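Long-range contacts in methyltransferase FkbM (Methylobacillus flagellatus KT, PDB 2PY6), which probably acts as a methyltransferase, transferring a methyl group to a substrate that is not known: residues A[63-68]-A[91-96]; A[80-85]-A[97-102]. All blocks are in the same frame, centred on the assembly; numbering follows the deposited sequence.

Interaction 1: residues A[63-68]-A[91-96]; sequences FGAHLM and ELYYGL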
ATOM      1  N   PHE A  63     -10.700 -16.982  10.664  1.00 43.17           N
ATOM      2  CA  PHE A  63     -11.808 -17.330  11.568  1.00 44.39           C
ATOM      3  C   PHE A  63     -11.320 -17.663  13.008  1.00 42.91           C
ATOM      4  O   PHE A  63     -12.093 -18.159  13.815  1.00 39.30           O
ATOM      5  CB  PHE A  63     -12.577 -18.553  10.997  1.00 47.90           C
ATOM      6  CG  PHE A  63     -13.511 -18.255   9.806  1.00 50.43           C
ATOM      7  CD1 PHE A  63     -13.286 -17.199   8.913  1.00 56.27           C
ATOM      8  CD2 PHE A  63     -14.566 -19.122   9.534  1.00 51.43           C
ATOM      9  CE1 PHE A  63     -14.146 -16.979   7.831  1.00 50.45           C
ATOM     10  CE2 PHE A  63     -15.424 -18.913   8.452  1.00 54.18           C
ATOM     11  CZ  PHE A  63     -15.211 -17.839   7.601  1.00 53.48           C
ATOM     12  N   GLY A  64     -10.055 -17.395  13.347  1.00 42.28           N
ATOM     13  CA  GLY A  64      -9.521 -17.721  14.692  1.00 43.40           C
ATOM     14  C   GLY A  64     -10.188 -16.979  15.841  1.00 44.17           C
ATOM     15  O   GLY A  64     -10.132 -17.427  17.012  1.00 43.09           O
ATOM     16  N   ALA A  65     -10.799 -15.834  15.498  1.00 43.72           N
ATOM     17  CA  ALA A  65     -11.528 -14.995  16.439  1.00 43.08           C
ATOM     18  C   ALA A  65     -12.796 -15.706  16.862  1.00 42.81           C
ATOM     19  O   ALA A  65     -13.249 -15.506  17.985  1.00 39.14           O
ATOM     20  CB  ALA A  65     -11.869 -13.630  15.817  1.00 42.01           C
ATOM     21  N   HIS A  66     -13.348 -16.534  15.966  1.00 44.01           N
ATOM     22  CA  HIS A  66     -14.550 -17.301  16.278  1.00 47.91           C
ATOM     23  C   HIS A  66     -14.284 -18.407  17.307  1.00 48.89           C
ATOM     24  O   HIS A  66     -15.188 -18.744  18.074  1.00 50.36           O
ATOM     25  CB  HIS A  66     -15.197 -17.892  15.027  1.00 49.12           C
ATOM     26  CG  HIS A  66     -15.737 -16.870  14.074  1.00 52.58           C
ATOM     27  ND1 HIS A  66     -16.794 -16.041  14.391  1.00 54.19           N
ATOM     28  CD2 HIS A  66     -15.412 -16.591  12.788  1.00 52.51           C
ATOM     29  CE1 HIS A  66     -17.076 -15.274  13.352  1.00 58.13           C
ATOM     30  NE2 HIS A  66     -16.253 -15.588  12.365  1.00 60.81           N
ATOM     31  N   LEU A  67     -13.075 -18.980  17.319  1.00 49.26           N
ATOM     32  CA  LEU A  67     -12.712 -19.992  18.327  1.00 49.16           C
ATOM     33  C   LEU A  67     -12.410 -19.349  19.691  1.00 49.22           C
ATOM     34  O   LEU A  67     -12.755 -19.910  20.745  1.00 47.95           O
ATOM     35  CB  LEU A  67     -11.498 -20.833  17.888  1.00 51.60           C
ATOM     36  CG  LEU A  67     -10.888 -21.741  18.992  1.00 50.38           C
ATOM     37  CD1 LEU A  67     -11.911 -22.789  19.494  1.00 55.38           C
ATOM     38  CD2 LEU A  67      -9.597 -22.417  18.578  1.00 49.83           C
HETATM   39  N   MSE A  68     -11.728 -18.200  19.668  1.00 50.40           N
HETATM   40  CA  MSE A  68     -11.365 -17.463  20.898  1.00 51.42           C
HETATM   41  C   MSE A  68     -12.569 -16.778  21.609  1.00 52.96           C
HETATM   42  O   MSE A  68     -12.613 -16.735  22.847  1.00 52.22           O
HETATM   43  CB  MSE A  68     -10.224 -16.462  20.615  1.00 48.73           C
HETATM   44  CG  MSE A  68      -8.960 -17.137  20.028  1.00 48.18           C
HETATM   45 SE   MSE A  68      -8.302 -18.732  21.012  0.75 34.25          SE
HETATM   46  CE  MSE A  68      -7.839 -17.901  22.691  1.00 27.73           C
ATOM     47  N   GLU A  91       2.619  -7.917  20.749  1.00 25.83           N
ATOM     48  CA  GLU A  91       1.165  -7.991  20.786  1.00 27.80           C
ATOM     49  C   GLU A  91       0.730  -9.443  20.941  1.00 26.79           C
ATOM     50  O   GLU A  91       1.423 -10.372  20.492  1.00 25.73           O
ATOM     51  CB  GLU A  91       0.532  -7.396  19.505  1.00 25.05           C
ATOM     52  CG  GLU A  91       0.747  -5.884  19.377  1.00 33.04           C
ATOM     53  CD  GLU A  91       0.290  -5.302  18.045  1.00 31.85           C
ATOM     54  OE1 GLU A  91      -0.342  -6.005  17.238  1.00 45.88           O
ATOM     55  OE2 GLU A  91       0.580  -4.127  17.808  1.00 46.79           O
ATOM     56  N   LEU A  92      -0.407  -9.599  21.618  1.00 28.16           N
ATOM     57  CA  LEU A  92      -1.029 -10.893  21.865  1.00 29.70           C
ATOM     58  C   LEU A  92      -2.208 -11.041  20.906  1.00 30.00           C
ATOM     59  O   LEU A  92      -2.757 -10.048  20.429  1.00 30.93           O
ATOM     60  CB  LEU A  92      -1.483 -10.997  23.330  1.00 28.79           C
ATOM     61  CG  LEU A  92      -0.375 -10.846  24.391  1.00 31.39           C
ATOM     62  CD1 LEU A  92      -0.965 -10.930  25.786  1.00 32.02           C
ATOM     63  CD2 LEU A  92       0.756 -11.866  24.245  1.00 31.76           C
ATOM     64  N   TYR A  93      -2.565 -12.277  20.584  1.00 34.17           N
ATOM     65  CA  TYR A  93      -3.720 -12.535  19.741  1.00 36.19           C
ATOM     66  C   TYR A  93      -4.751 -13.243  20.633  1.00 35.79           C
ATOM     67  O   TYR A  93      -4.629 -14.432  20.897  1.00 33.68           O
ATOM     68  CB  TYR A  93      -3.322 -13.377  18.539  1.00 37.72           C
ATOM     69  CG  TYR A  93      -4.463 -13.626  17.570  1.00 37.00           C
ATOM     70  CD1 TYR A  93      -4.941 -12.614  16.758  1.00 36.58           C
ATOM     71  CD2 TYR A  93      -5.064 -14.877  17.474  1.00 39.99           C
ATOM     72  CE1 TYR A  93      -5.987 -12.840  15.860  1.00 39.72           C
ATOM     73  CE2 TYR A  93      -6.113 -15.109  16.576  1.00 43.80           C
ATOM     74  CZ  TYR A  93      -6.563 -14.091  15.768  1.00 40.54           C
ATOM     75  OH  TYR A  93      -7.620 -14.317  14.883  1.00 46.38           O
ATOM     76  N   TYR A  94      -5.745 -12.489  21.108  1.00 36.07           N
ATOM     77  CA  TYR A  94      -6.748 -12.982  22.082  1.00 36.66           C
ATOM     78  C   TYR A  94      -6.025 -13.586  23.290  1.00 35.69           C
ATOM     79  O   TYR A  94      -6.313 -14.709  23.705  1.00 39.89           O
ATOM     80  CB  TYR A  94      -7.769 -13.949  21.443  1.00 36.04           C
ATOM     81  CG  TYR A  94      -8.623 -13.236  20.422  1.00 39.82           C
ATOM     82  CD1 TYR A  94      -9.684 -12.410  20.823  1.00 38.33           C
ATOM     83  CD2 TYR A  94      -8.343 -13.328  19.067  1.00 39.01           C
ATOM     84  CE1 TYR A  94     -10.454 -11.712  19.879  1.00 44.02           C
ATOM     85  CE2 TYR A  94      -9.113 -12.648  18.118  1.00 40.58           C
ATOM     86  CZ  TYR A  94     -10.154 -11.840  18.525  1.00 41.93           C
ATOM     87  OH  TYR A  94     -10.882 -11.155  17.585  1.00 36.96           O
ATOM     88  N   GLY A  95      -5.048 -12.836  23.809  1.00 32.38           N
ATOM     89  CA  GLY A  95      -4.246 -13.270  24.943  1.00 29.67           C
ATOM     90  C   GLY A  95      -3.143 -14.251  24.613  1.00 29.62           C
ATOM     91  O   GLY A  95      -2.362 -14.612  25.485  1.00 28.73           O
ATOM     92  N   LEU A  96      -3.054 -14.690  23.361  1.00 32.28           N
ATOM     93  CA  LEU A  96      -2.049 -15.671  22.983  1.00 30.32           C
ATOM     94  C   LEU A  96      -0.736 -15.041  22.474  1.00 28.35           C
ATOM     95  O   LEU A  96      -0.755 -14.050  21.760  1.00 25.11           O
ATOM     96  CB  LEU A  96      -2.585 -16.570  21.861  1.00 29.91           C
ATOM     97  CG  LEU A  96      -3.916 -17.317  21.991  1.00 33.26           C
ATOM     98  CD1 LEU A  96      -4.343 -17.850  20.601  1.00 32.46           C
ATOM     99  CD2 LEU A  96      -3.848 -18.404  23.024  1.00 29.60           C
TER
HETATM  100  O   HOH W   1      -7.116 -16.351  12.952  1.00 29.30           O
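Met68, a selenomethionine, packs obliquely against Tyr94 where its ring joins CB, with Met68 CB 3.6 Å from Tyr94 CG. Nearly one helical turn earlier, Ala65 CB touches the far end of the same side chain, 3.7 Å from Tyr94 CZ and 3.2 Å from Tyr94 OH, so the tyrosine is laid along one side of helix 64-68. The Met68 chain bends at chi2 and again at chi3 (-50° and -64°), carrying CE to 4.0 Å from Leu96 CG, where the two side chains meet tip to tip. Tyr93, whose chi1 of -177° turns CG away from the backbone N, sends its hydroxyl toward the start of the helix; a water 2.8 Å from Tyr93 OH links it to Gly64 N through a weak bond. A type I' turn from Tyr93 to Leu96, closed by paired backbone bonds between these two residues, presents all three side chains, while Val78 of strand 77-82 touches both Met68 and Leu96. Replacing Leu96 by an alanine is likely to leave Met68 CE without the branched end it meets, and freer to turn. With no direct hydrogen bond across it and one limb of the water bridge weak, the contact rests mainly on the fit of apolar surfaces.

Interaction 2: residues A[80-85]-A[97-102]; sequences AAVDDF and PIISTD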
ATOM      1  N   ALA A  80      -0.825 -20.612  21.270  1.00 26.92           N
ATOM      2  CA  ALA A  80      -0.159 -19.565  20.484  1.00 24.09           C
ATOM      3  C   ALA A  80      -0.843 -19.379  19.183  1.00 26.67           C
ATOM      4  O   ALA A  80      -1.677 -20.204  18.802  1.00 26.95           O
ATOM      5  CB  ALA A  80       1.310 -19.970  20.220  1.00 25.53           C
ATOM      6  N   ALA A  81      -0.473 -18.293  18.507  1.00 28.72           N
ATOM      7  CA  ALA A  81      -0.919 -18.003  17.152  1.00 28.78           C
ATOM      8  C   ALA A  81       0.338 -17.704  16.367  1.00 29.05           C
ATOM      9  O   ALA A  81       1.250 -17.053  16.878  1.00 26.79           O
ATOM     10  CB  ALA A  81      -1.897 -16.833  17.095  1.00 29.90           C
ATOM     11  N   VAL A  82       0.365 -18.198  15.131  1.00 27.38           N
ATOM     12  CA  VAL A  82       1.477 -18.039  14.245  1.00 27.01           C
ATOM     13  C   VAL A  82       1.229 -16.915  13.284  1.00 26.78           C
ATOM     14  O   VAL A  82       0.200 -16.858  12.611  1.00 26.76           O
ATOM     15  CB  VAL A  82       1.760 -19.343  13.443  1.00 26.94           C
ATOM     16  CG1 VAL A  82       2.838 -19.125  12.445  1.00 29.82           C
ATOM     17  CG2 VAL A  82       2.151 -20.444  14.388  1.00 28.19           C
ATOM     18  N   ASP A  83       2.189 -16.010  13.229  1.00 28.50           N
ATOM     19  CA  ASP A  83       2.160 -14.906  12.262  1.00 31.32           C
ATOM     20  C   ASP A  83       3.598 -14.352  12.128  1.00 28.55           C
ATOM     21  O   ASP A  83       4.110 -13.641  13.012  1.00 28.01           O
ATOM     22  CB  ASP A  83       1.159 -13.806  12.654  1.00 30.23           C
ATOM     23  CG  ASP A  83       0.906 -12.785  11.513  1.00 33.91           C
ATOM     24  OD1 ASP A  83       1.797 -12.550  10.646  1.00 34.81           O
ATOM     25  OD2 ASP A  83      -0.213 -12.211  11.486  1.00 40.21           O
ATOM     26  N   ASP A  84       4.234 -14.712  11.016  1.00 28.02           N
ATOM     27  CA  ASP A  84       5.615 -14.302  10.698  1.00 29.93           C
ATOM     28  C   ASP A  84       5.799 -12.791  10.500  1.00 28.28           C
ATOM     29  O   ASP A  84       6.921 -12.306  10.555  1.00 27.75           O
ATOM     30  CB  ASP A  84       6.125 -15.022   9.431  1.00 29.25           C
ATOM     31  CG  ASP A  84       6.336 -16.515   9.640  1.00 33.95           C
ATOM     32  OD1 ASP A  84       6.900 -16.891  10.685  1.00 27.25           O
ATOM     33  OD2 ASP A  84       5.966 -17.313   8.747  1.00 32.50           O
ATOM     34  N   PHE A  85       4.703 -12.074  10.268  1.00 28.56           N
ATOM     35  CA  PHE A  85       4.724 -10.639  10.054  1.00 31.87           C
ATOM     36  C   PHE A  85       4.463  -9.867  11.331  1.00 29.58           C
ATOM     37  O   PHE A  85       4.501  -8.658  11.307  1.00 27.98           O
ATOM     38  CB  PHE A  85       3.667 -10.285   9.012  1.00 34.86           C
ATOM     39  CG  PHE A  85       3.767 -11.128   7.758  1.00 40.06           C
ATOM     40  CD1 PHE A  85       4.692 -10.810   6.807  1.00 43.11           C
ATOM     41  CD2 PHE A  85       2.952 -12.228   7.552  1.00 52.78           C
ATOM     42  CE1 PHE A  85       4.834 -11.528   5.660  1.00 42.21           C
ATOM     43  CE2 PHE A  85       3.082 -12.985   6.403  1.00 54.41           C
ATOM     44  CZ  PHE A  85       4.032 -12.623   5.445  1.00 49.85           C
ATOM     45  N   PRO A  97       0.408 -15.665  22.784  1.00 28.17           N
ATOM     46  CA  PRO A  97       1.625 -15.152  22.168  1.00 27.15           C
ATOM     47  C   PRO A  97       1.592 -15.350  20.645  1.00 28.16           C
ATOM     48  O   PRO A  97       0.946 -16.287  20.162  1.00 25.79           O
ATOM     49  CB  PRO A  97       2.738 -15.974  22.829  1.00 29.08           C
ATOM     50  CG  PRO A  97       2.076 -17.152  23.432  1.00 27.98           C
ATOM     51  CD  PRO A  97       0.664 -16.775  23.717  1.00 29.28           C
ATOM     52  N   ILE A  98       2.221 -14.434  19.906  1.00 26.19           N
ATOM     53  CA  ILE A  98       2.322 -14.537  18.452  1.00 24.56           C
ATOM     54  C   ILE A  98       3.736 -15.037  18.172  1.00 24.01           C
ATOM     55  O   ILE A  98       4.706 -14.425  18.585  1.00 25.29           O
ATOM     56  CB  ILE A  98       1.999 -13.204  17.728  1.00 24.65           C
ATOM     57  CG1 ILE A  98       0.569 -12.763  18.088  1.00 25.82           C
ATOM     58  CG2 ILE A  98       2.129 -13.345  16.175  1.00 23.73           C
ATOM     59  CD1 ILE A  98       0.129 -11.528  17.408  1.00 24.70           C
ATOM     60  N   ILE A  99       3.829 -16.173  17.483  1.00 25.35           N
ATOM     61  CA  ILE A  99       5.095 -16.840  17.176  1.00 25.00           C
ATOM     62  C   ILE A  99       5.328 -16.972  15.668  1.00 26.74           C
ATOM     63  O   ILE A  99       4.432 -16.738  14.869  1.00 25.08           O
ATOM     64  CB  ILE A  99       5.167 -18.230  17.841  1.00 26.96           C
ATOM     65  CG1 ILE A  99       4.114 -19.187  17.279  1.00 23.19           C
ATOM     66  CG2 ILE A  99       5.071 -18.088  19.401  1.00 25.24           C
ATOM     67  CD1 ILE A  99       4.228 -20.621  17.793  1.00 25.15           C
ATOM     68  N   SER A 100       6.564 -17.279  15.297  1.00 26.20           N
ATOM     69  CA  SER A 100       6.930 -17.479  13.904  1.00 27.29           C
ATOM     70  C   SER A 100       6.559 -18.897  13.476  1.00 24.60           C
ATOM     71  O   SER A 100       6.345 -19.775  14.309  1.00 26.44           O
ATOM     72  CB  SER A 100       8.452 -17.283  13.722  1.00 26.59           C
ATOM     73  OG  SER A 100       9.181 -18.366  14.301  1.00 27.68           O
ATOM     74  N   THR A 101       6.490 -19.137  12.181  1.00 23.63           N
ATOM     75  CA  THR A 101       6.211 -20.467  11.698  1.00 23.85           C
ATOM     76  C   THR A 101       7.323 -21.428  12.103  1.00 24.77           C
ATOM     77  O   THR A 101       7.035 -22.597  12.393  1.00 26.96           O
ATOM     78  CB  THR A 101       6.066 -20.514  10.170  1.00 27.11           C
ATOM     79  OG1 THR A 101       5.125 -19.525   9.744  1.00 23.96           O
ATOM     80  CG2 THR A 101       5.609 -21.906   9.709  1.00 26.29           C
ATOM     81  N   ASP A 102       8.586 -20.959  12.085  1.00 25.97           N
ATOM     82  CA  ASP A 102       9.713 -21.780  12.543  1.00 27.43           C
ATOM     83  C   ASP A 102       9.569 -22.189  14.019  1.00 27.98           C
ATOM     84  O   ASP A 102       9.909 -23.301  14.372  1.00 29.17           O
ATOM     85  CB  ASP A 102      11.075 -21.090  12.325  1.00 25.96           C
ATOM     86  CG  ASP A 102      11.563 -21.154  10.875  1.00 28.77           C
ATOM     87  OD1 ASP A 102      11.025 -21.953  10.049  1.00 30.82           O
ATOM     88  OD2 ASP A 102      12.511 -20.401  10.556  1.00 25.93           O
TER
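Asp84 reaches across to the start of helix 101-109 and grips Thr101 with both carboxylate oxygens. From CB, the side chain turns with CG anti to the carbonyl carbon (chi1 -69°), which brings the carboxylate over to the neighbouring segment. OD1 accepts from Thr101 N at 2.7 Å and also lies against Ser100 CA; OD2 takes the hydroxyl proton of Thr101 OG1 at 2.6 Å. Both donors come from the syn side but well out of the carboxylate plane, by 27° and 33°. Tyr87 OH of the third subunit is hydrogen-bonded to Asp84 OD1 as well. The strands before this grip run parallel: Ala81 N bonds to Pro97 O, Ile99 N to Ala81 O at 2.8 Å, and Asp83 N to Ile99 O at 2.9 Å. On one sheet face Val82 CG2 packs 3.7 Å from Ile99 CG1. Beyond the strand, Asp83 OD1 accepts from Phe85 N in an Asx turn, while its OD2 bonds to Thr60. Ser100 is the N-cap, its OG bonded to Arg103 N and to Asp102 of the third subunit. The parallel strand order 96-99, 77-82, 54-58, 114-118, 140-142, with flanking helices, is consistent with a Rossmann-like arrangement.

From the N terminus, the chain passes through helix 64-68, strand 77-82, the hairpin strands 92-93 and 96-99, and then helix 101-109. Interaction 1 closes the loop from the helix to the hairpin, and interaction 2 the shorter one from strand 77-82 to strand 96-99 and the helix after it. The two loops cross instead of nesting, because 80-85 falls inside the first and 97-102 follows its end. They meet directly where Tyr93 packs on Ala81 and Ile98. Together they tie the edge hairpin to strand 77-82 within the sheet and to the short helix packed beside it, while the residues of interaction 2 also reach the third subunit.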